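Local coordinates for protein predicted sugar phosphatases of the HAD superfamily (Cytophaga hutchinsonii, PDB 2HX1) that is probably a magnesium-dependent sugar phosphatase of the HAD superfamily, its natural substrate unknown, at residues I81-Y90 against F202-A213. Residues are numbered along the deposited sequence; the frame is centred on the assembly and turned at random. Where two conformers were deposited one is given.
Sequences ISSGMITKEY and FGKPDSQMFMFA
Ser-82 OG holds two partners: it caps helix 83-94 by accepting from Gly-84 N (3.2 Å) and also bonds Asp-55 O. The backbone of this N-cap residue rests on Met-209, whose SE lies 3.4 Å from Ser-82 C. Met-209 CG lies anti to the carbonyl carbon (chi1 -77°) and the chain runs on extended through chi2, which carries the selenium to the start of the helix. Phe-202 is the main partner further along. In the conformer of Ile-86 described, CG2 sits over a face of the Phe-202 ring, 3.6 Å from its centroid and 20° off the normal, a CH-pi contact. CD1 of the same Ile-86 reaches Met-209 CG at 3.9 Å. A second conformer exists, so these Ile-86 contacts are less certain. Tyr-90 CD2 meets the ring edge at Phe-202 CZ (3.6 Å), with the ring planes at 53°. Replacing Phe-202 by an alanine would probably open a gap beside Tyr-90 and take away the ring face under Ile-86. Strand 80-82 is an edge strand of the HAD core sheet, and strand 199-202 one of the second sheet, probably that of the cap. No hydrogen bond crosses the contact, so apolar packing joins the two segments.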
loop_
_atom_site.group_PDB
_atom_site.type_symbol
_atom_site.label_atom_id
_atom_site.label_comp_id
_atom_site.label_asym_id
_atom_site.label_seq_id
_atom_site.Cartn_x
_atom_site.Cartn_y
_atom_site.Cartn_z
ATOM N N ILE A 81 -23.388 -18.231 -12.655
ATOM C CA ILE A 81 -23.449 -16.794 -12.468
ATOM C C ILE A 81 -22.020 -16.277 -12.420
ATOM O O ILE A 81 -21.258 -16.625 -11.537
ATOM C CB ILE A 81 -24.164 -16.421 -11.152
ATOM C CG1 ILE A 81 -25.532 -17.124 -11.040
ATOM C CG2 ILE A 81 -24.300 -14.911 -11.073
ATOM C CD1 ILE A 81 -26.095 -17.161 -9.589
ATOM N N SER A 82 -21.663 -15.438 -13.376
ATOM C CA SER A 82 -20.295 -15.047 -13.586
ATOM C C SER A 82 -20.164 -13.538 -13.549
ATOM O O SER A 82 -21.084 -12.831 -13.967
ATOM C CB SER A 82 -19.933 -15.560 -14.989
ATOM O OG SER A 82 -18.846 -14.880 -15.555
ATOM N N SER A 83 -19.004 -13.042 -13.146
ATOM C CA SER A 83 -18.818 -11.592 -13.051
ATOM C C SER A 83 -18.808 -10.955 -14.442
ATOM O O SER A 83 -19.096 -9.767 -14.580
ATOM C CB SER A 83 -17.572 -11.228 -12.254
ATOM O OG SER A 83 -16.416 -11.625 -12.932
ATOM N N GLY A 84 -18.536 -11.743 -15.477
ATOM C CA GLY A 84 -18.652 -11.239 -16.846
ATOM C C GLY A 84 -20.038 -10.721 -17.194
ATOM O O GLY A 84 -20.181 -9.826 -18.042
HETATM N N MSE A 85 -21.061 -11.254 -16.524
HETATM C CA MSE A 85 -22.424 -10.764 -16.723
HETATM C C MSE A 85 -22.569 -9.325 -16.221
HETATM O O MSE A 85 -23.286 -8.513 -16.824
HETATM C CB MSE A 85 -23.415 -11.681 -16.020
HETATM C CG MSE A 85 -23.479 -13.077 -16.678
HETATM SE SE MSE A 85 -24.176 -14.478 -15.521
HETATM C CE MSE A 85 -25.880 -13.602 -14.934
ATOM N N ILE A 86 -21.883 -9.004 -15.123
ATOM C CA ILE A 86 -21.933 -7.672 -14.577
ATOM C C ILE A 86 -21.245 -6.707 -15.524
ATOM O O ILE A 86 -21.770 -5.623 -15.822
ATOM C CB ILE A 86 -21.241 -7.541 -13.206
ATOM C CG1 ILE A 86 -21.832 -8.507 -12.174
ATOM C CG2 ILE A 86 -21.371 -6.092 -12.716
ATOM C CD1 ILE A 86 -21.017 -8.573 -10.901
ATOM N N THR A 87 -20.070 -7.098 -15.996
ATOM C CA THR A 87 -19.308 -6.293 -16.933
ATOM C C THR A 87 -20.145 -5.945 -18.168
ATOM O O THR A 87 -20.191 -4.803 -18.575
ATOM C CB THR A 87 -18.082 -7.039 -17.406
ATOM O OG1 THR A 87 -17.221 -7.276 -16.294
ATOM C CG2 THR A 87 -17.337 -6.255 -18.463
ATOM N N LYS A 88 -20.775 -6.954 -18.753
ATOM C CA LYS A 88 -21.618 -6.797 -19.917
ATOM C C LYS A 88 -22.711 -5.777 -19.668
ATOM O O LYS A 88 -22.929 -4.905 -20.499
ATOM C CB LYS A 88 -22.264 -8.140 -20.296
ATOM C CG LYS A 88 -22.961 -8.166 -21.656
ATOM C CD LYS A 88 -22.892 -9.579 -22.268
ATOM C CE LYS A 88 -23.571 -9.679 -23.648
ATOM N NZ LYS A 88 -22.946 -8.815 -24.690
ATOM N N GLU A 89 -23.403 -5.896 -18.534
ATOM C CA GLU A 89 -24.491 -4.969 -18.211
ATOM C C GLU A 89 -23.982 -3.561 -17.976
ATOM O O GLU A 89 -24.686 -2.588 -18.278
ATOM C CB GLU A 89 -25.273 -5.409 -16.961
ATOM C CG GLU A 89 -26.059 -6.722 -17.131
ATOM N N TYR A 90 -22.768 -3.451 -17.426
ATOM C CA TYR A 90 -22.151 -2.152 -17.173
ATOM C C TYR A 90 -21.798 -1.446 -18.465
ATOM O O TYR A 90 -22.080 -0.266 -18.605
ATOM C CB TYR A 90 -20.911 -2.275 -16.290
ATOM C CG TYR A 90 -20.380 -0.936 -15.822
ATOM C CD1 TYR A 90 -19.521 -0.178 -16.622
ATOM C CD2 TYR A 90 -20.736 -0.427 -14.586
ATOM C CE1 TYR A 90 -19.026 1.063 -16.196
ATOM C CE2 TYR A 90 -20.281 0.821 -14.167
ATOM C CZ TYR A 90 -19.423 1.551 -14.976
ATOM O OH TYR A 90 -18.936 2.757 -14.541
ATOM N N PHE A 202 -15.323 -6.171 -10.575
ATOM C CA PHE A 202 -16.632 -6.819 -10.428
ATOM C C PHE A 202 -16.444 -8.216 -9.917
ATOM O O PHE A 202 -15.469 -8.905 -10.277
ATOM C CB PHE A 202 -17.371 -6.877 -11.766
ATOM C CG PHE A 202 -17.843 -5.510 -12.275
ATOM C CD1 PHE A 202 -18.611 -4.679 -11.472
ATOM C CD2 PHE A 202 -17.546 -5.097 -13.558
ATOM C CE1 PHE A 202 -19.076 -3.445 -11.940
ATOM C CE2 PHE A 202 -18.007 -3.868 -14.034
ATOM C CZ PHE A 202 -18.766 -3.050 -13.219
ATOM N N GLY A 203 -17.377 -8.625 -9.068
ATOM C CA GLY A 203 -17.421 -9.984 -8.567
ATOM C C GLY A 203 -17.160 -10.010 -7.094
ATOM O O GLY A 203 -16.986 -8.963 -6.457
ATOM N N LYS A 204 -17.081 -11.235 -6.570
ATOM C CA LYS A 204 -16.843 -11.469 -5.151
ATOM C C LYS A 204 -15.581 -10.713 -4.750
ATOM O O LYS A 204 -14.612 -10.728 -5.498
ATOM C CB LYS A 204 -16.670 -12.974 -4.869
ATOM C CG LYS A 204 -17.814 -13.886 -5.417
ATOM C CD LYS A 204 -17.458 -15.360 -5.297
ATOM C CE LYS A 204 -16.420 -15.807 -6.324
ATOM N NZ LYS A 204 -16.294 -17.272 -6.366
ATOM N N PRO A 205 -15.571 -10.101 -3.555
ATOM C CA PRO A 205 -16.535 -10.129 -2.448
ATOM C C PRO A 205 -17.732 -9.149 -2.518
ATOM O O PRO A 205 -18.452 -8.983 -1.513
ATOM C CB PRO A 205 -15.669 -9.743 -1.262
ATOM C CG PRO A 205 -14.702 -8.763 -1.837
ATOM C CD PRO A 205 -14.385 -9.298 -3.219
ATOM N N ASP A 206 -17.950 -8.514 -3.673
ATOM C CA ASP A 206 -19.174 -7.723 -3.899
ATOM C C ASP A 206 -20.340 -8.706 -3.849
ATOM O O ASP A 206 -20.124 -9.919 -3.854
ATOM C CB ASP A 206 -19.190 -7.042 -5.275
ATOM C CG ASP A 206 -18.144 -5.909 -5.426
ATOM O OD1 ASP A 206 -17.495 -5.483 -4.415
ATOM O OD2 ASP A 206 -18.015 -5.433 -6.589
ATOM N N SER A 207 -21.562 -8.169 -3.830
ATOM C CA SER A 207 -22.764 -8.945 -3.551
ATOM C C SER A 207 -23.795 -8.964 -4.682
ATOM O O SER A 207 -24.884 -9.546 -4.498
ATOM C CB SER A 207 -23.426 -8.405 -2.298
ATOM O OG SER A 207 -23.987 -7.131 -2.542
ATOM N N GLN A 208 -23.478 -8.350 -5.835
ATOM C CA GLN A 208 -24.451 -8.287 -6.938
ATOM C C GLN A 208 -24.824 -9.648 -7.458
ATOM O O GLN A 208 -25.992 -9.898 -7.718
ATOM C CB GLN A 208 -23.997 -7.388 -8.110
ATOM C CG GLN A 208 -23.902 -5.883 -7.753
ATOM C CD GLN A 208 -23.884 -4.955 -8.981
ATOM O OE1 GLN A 208 -24.885 -4.826 -9.673
ATOM N NE2 GLN A 208 -22.742 -4.304 -9.240
HETATM N N MSE A 209 -23.851 -10.540 -7.596
HETATM C CA MSE A 209 -24.139 -11.859 -8.165
HETATM C C MSE A 209 -25.011 -12.677 -7.214
HETATM O O MSE A 209 -25.988 -13.365 -7.663
HETATM C CB MSE A 209 -22.871 -12.613 -8.499
HETATM C CG MSE A 209 -22.187 -12.131 -9.771
HETATM SE SE MSE A 209 -20.617 -13.216 -10.157
HETATM C CE MSE A 209 -19.511 -12.967 -8.582
ATOM N N PHE A 210 -24.655 -12.589 -5.922
ATOM C CA PHE A 210 -25.413 -13.228 -4.850
ATOM C C PHE A 210 -26.842 -12.737 -4.895
ATOM O O PHE A 210 -27.765 -13.514 -4.807
ATOM C CB PHE A 210 -24.859 -12.889 -3.456
ATOM C CG PHE A 210 -23.456 -13.391 -3.177
ATOM C CD1 PHE A 210 -22.966 -14.551 -3.736
ATOM C CD2 PHE A 210 -22.633 -12.680 -2.316
ATOM C CE1 PHE A 210 -21.671 -14.997 -3.437
ATOM C CE2 PHE A 210 -21.354 -13.099 -2.029
ATOM C CZ PHE A 210 -20.865 -14.270 -2.586
HETATM N N MSE A 211 -27.022 -11.437 -5.026
HETATM C CA MSE A 211 -28.354 -10.855 -5.020
HETATM C C MSE A 211 -29.207 -11.347 -6.213
HETATM O O MSE A 211 -30.414 -11.553 -6.103
HETATM C CB MSE A 211 -28.230 -9.329 -5.017
HETATM C CG MSE A 211 -29.556 -8.613 -4.907
HETATM SE SE MSE A 211 -30.722 -9.176 -3.360
HETATM C CE MSE A 211 -30.103 -8.008 -1.829
ATOM N N PHE A 212 -28.561 -11.508 -7.358
ATOM C CA PHE A 212 -29.209 -12.018 -8.563
ATOM C C PHE A 212 -29.725 -13.458 -8.361
ATOM O O PHE A 212 -30.884 -13.761 -8.642
ATOM C CB PHE A 212 -28.225 -11.910 -9.750
ATOM C CG PHE A 212 -28.760 -12.480 -11.013
ATOM C CD1 PHE A 212 -29.717 -11.804 -11.732
ATOM C CD2 PHE A 212 -28.345 -13.724 -11.453
ATOM C CE1 PHE A 212 -30.231 -12.351 -12.899
ATOM C CE2 PHE A 212 -28.869 -14.289 -12.597
ATOM C CZ PHE A 212 -29.798 -13.610 -13.327
ATOM N N ALA A 213 -28.869 -14.315 -7.808
ATOM C CA ALA A 213 -29.213 -15.706 -7.519
ATOM C C ALA A 213 -30.297 -15.750 -6.449
ATOM O O ALA A 213 -31.263 -16.503 -6.564
ATOM C CB ALA A 213 -27.984 -16.489 -7.038
#